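Local coordinates for fiber protein (Human adenovirus 14, PDB 3F0Y) that forms the trimeric knob at the tip of the viral fiber, which probably attaches the virus to receptors on the host cell, at residues Phe55-Gly60 with Thr196-Phe201. Residues are numbered along the deposited sequence; the frame is centred on the assembly and turned at random.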
loop_
_atom_site.group_PDB
_atom_site.type_symbol
_atom_site.label_atom_id
_atom_site.label_comp_id
_atom_site.label_asym_id
_atom_site.label_seq_id
_atom_site.Cartn_x
_atom_site.Cartn_y
_atom_site.Cartn_z
ATOM N N PHE A 55 -7.287 -5.903 2.985
ATOM C CA PHE A 55 -6.099 -6.667 3.344
ATOM C C PHE A 55 -6.474 -8.144 3.235
ATOM O O PHE A 55 -7.282 -8.637 4.024
ATOM C CB PHE A 55 -5.713 -6.282 4.776
ATOM C CG PHE A 55 -4.560 -7.052 5.357
ATOM C CD1 PHE A 55 -3.257 -6.595 5.207
ATOM C CD2 PHE A 55 -4.783 -8.196 6.119
ATOM C CE1 PHE A 55 -2.191 -7.283 5.773
ATOM C CE2 PHE A 55 -3.720 -8.889 6.684
ATOM C CZ PHE A 55 -2.425 -8.431 6.515
ATOM N N VAL A 56 -5.917 -8.840 2.244
ATOM C CA VAL A 56 -6.407 -10.177 1.899
ATOM C C VAL A 56 -5.307 -11.195 1.584
ATOM O O VAL A 56 -4.316 -10.883 0.924
ATOM C CB VAL A 56 -7.409 -10.109 0.714
ATOM C CG1 VAL A 56 -6.707 -9.684 -0.574
ATOM C CG2 VAL A 56 -8.128 -11.443 0.533
ATOM N N TYR A 57 -5.492 -12.412 2.086
ATOM C CA TYR A 57 -4.670 -13.549 1.684
ATOM C C TYR A 57 -5.410 -14.852 1.936
ATOM O O TYR A 57 -6.474 -14.866 2.559
ATOM C CB TYR A 57 -3.306 -13.548 2.389
ATOM C CG TYR A 57 -3.342 -13.613 3.900
ATOM C CD1 TYR A 57 -3.695 -12.500 4.654
ATOM C CD2 TYR A 57 -2.990 -14.779 4.577
ATOM C CE1 TYR A 57 -3.717 -12.549 6.040
ATOM C CE2 TYR A 57 -3.007 -14.836 5.965
ATOM C CZ TYR A 57 -3.372 -13.717 6.690
ATOM O OH TYR A 57 -3.393 -13.757 8.063
ATOM N N VAL A 58 -4.847 -15.942 1.427
ATOM C CA VAL A 58 -5.461 -17.253 1.556
ATOM C C VAL A 58 -4.513 -18.216 2.257
ATOM O O VAL A 58 -3.299 -18.157 2.069
ATOM C CB VAL A 58 -5.874 -17.825 0.181
ATOM C CG1 VAL A 58 -6.837 -16.880 -0.514
ATOM C CG2 VAL A 58 -4.658 -18.079 -0.693
ATOM N N ILE A 59 -5.082 -19.082 3.091
ATOM C CA ILE A 59 -4.341 -20.173 3.706
ATOM C C ILE A 59 -5.030 -21.463 3.280
ATOM O O ILE A 59 -6.181 -21.708 3.643
ATOM C CB ILE A 59 -4.322 -20.066 5.241
ATOM C CG1 ILE A 59 -3.748 -18.715 5.678
ATOM C CG2 ILE A 59 -3.511 -21.207 5.846
ATOM C CD1 ILE A 59 -3.907 -18.436 7.146
ATOM N N GLY A 60 -4.330 -22.266 2.487
ATOM C CA GLY A 60 -4.907 -23.472 1.912
ATOM C C GLY A 60 -5.136 -24.562 2.941
ATOM O O GLY A 60 -4.372 -24.695 3.898
ATOM N N THR A 196 -0.709 -17.442 0.441
ATOM C CA THR A 196 -0.340 -16.204 -0.242
ATOM C C THR A 196 0.025 -15.167 0.814
ATOM O O THR A 196 -0.544 -15.162 1.907
ATOM C CB THR A 196 -1.482 -15.669 -1.139
ATOM O OG1 THR A 196 -2.605 -15.285 -0.336
ATOM C CG2 THR A 196 -1.914 -16.721 -2.156
ATOM N N SER A 197 0.987 -14.304 0.500
ATOM C CA SER A 197 1.325 -13.198 1.388
ATOM C C SER A 197 0.208 -12.161 1.305
ATOM O O SER A 197 -0.494 -12.095 0.296
ATOM C CB SER A 197 2.675 -12.580 1.017
ATOM O OG SER A 197 2.665 -12.058 -0.298
ATOM N N PRO A 198 0.031 -11.352 2.364
ATOM C CA PRO A 198 -1.078 -10.404 2.354
ATOM C C PRO A 198 -1.004 -9.423 1.191
ATOM O O PRO A 198 0.069 -8.895 0.894
ATOM C CB PRO A 198 -0.925 -9.661 3.686
ATOM C CG PRO A 198 -0.080 -10.532 4.531
ATOM C CD PRO A 198 0.826 -11.259 3.601
ATOM N N PHE A 199 -2.136 -9.212 0.529
ATOM C CA PHE A 199 -2.254 -8.163 -0.471
ATOM C C PHE A 199 -3.143 -7.066 0.088
ATOM O O PHE A 199 -4.271 -7.331 0.509
ATOM C CB PHE A 199 -2.849 -8.706 -1.767
ATOM C CG PHE A 199 -3.089 -7.648 -2.809
ATOM C CD1 PHE A 199 -2.045 -6.844 -3.249
ATOM C CD2 PHE A 199 -4.353 -7.457 -3.350
ATOM C CE1 PHE A 199 -2.258 -5.864 -4.207
ATOM C CE2 PHE A 199 -4.573 -6.481 -4.317
ATOM C CZ PHE A 199 -3.523 -5.683 -4.744
ATOM N N THR A 200 -2.625 -5.842 0.098
ATOM C CA THR A 200 -3.397 -4.684 0.525
ATOM C C THR A 200 -3.758 -3.829 -0.679
ATOM O O THR A 200 -2.884 -3.426 -1.444
ATOM C CB THR A 200 -2.629 -3.828 1.541
ATOM O OG1 THR A 200 -2.307 -4.627 2.684
ATOM C CG2 THR A 200 -3.472 -2.637 1.986
ATOM N N PHE A 201 -5.051 -3.573 -0.849
ATOM C CA PHE A 201 -5.519 -2.641 -1.863
ATOM C C PHE A 201 -6.527 -1.676 -1.267
ATOM O O PHE A 201 -7.026 -1.884 -0.157
ATOM C CB PHE A 201 -6.099 -3.368 -3.082
ATOM C CG PHE A 201 -7.310 -4.207 -2.786
ATOM C CD1 PHE A 201 -8.584 -3.743 -3.088
ATOM C CD2 PHE A 201 -7.176 -5.476 -2.239
ATOM C CE1 PHE A 201 -9.704 -4.525 -2.832
ATOM C CE2 PHE A 201 -8.292 -6.261 -1.980
ATOM C CZ PHE A 201 -9.558 -5.784 -2.278
HETATM O O HOH W 1 -2.808 -12.436 -0.921
#
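Chi1 of Thr196 (65°) sets OG1 between its own backbone N and carbonyl carbon, and chi1 of Val58 (-58°) puts CG2 in the same place on its own residue, beside Thr196 CG2. Thr196 OG1 accepts the N-H of Val58 (N to OG1 2.9 Å, 162° at the hydrogen), a side-chain oxygen standing in for a backbone acceptor. Thr196 N returns a bond to Val58 O (3.1 Å), in the carbonyl plane. The methyls Val58 CG2 and Thr196 CG2 are 3.4 Å apart, closer than two methyls normally come. Farther along, Val56 and Phe199 form an antiparallel hydrogen-bonded pair (Val56 N to Phe199 O and Phe199 N to Val56 O, each 2.8 Å). Between the two pairs the chain bows outward at Ser197, and a water bridges the gap, donating to Val56 O and to Ser197 O (water oxygen to Ser197 O 2.6 Å) and accepting from Thr196 OG1. On the sheet face carrying Phe55 and Thr200, opposite Val56 and Phe199, the Phe55 ring lies alongside Pro198 (CE1 to Pro198 CB 3.4 Å), with Thr200 OG1 at its edge; Leu51 of a neighbouring subunit packs on Phe55. Val56 CG1 faces the Phe201 ring edge, inside the knob's beta-sandwich beside Trp177. Thr196 OG1 and the water thus give the buried Val58 N-H and the Ser197 carbonyl partners where 196-198 departs from strand geometry.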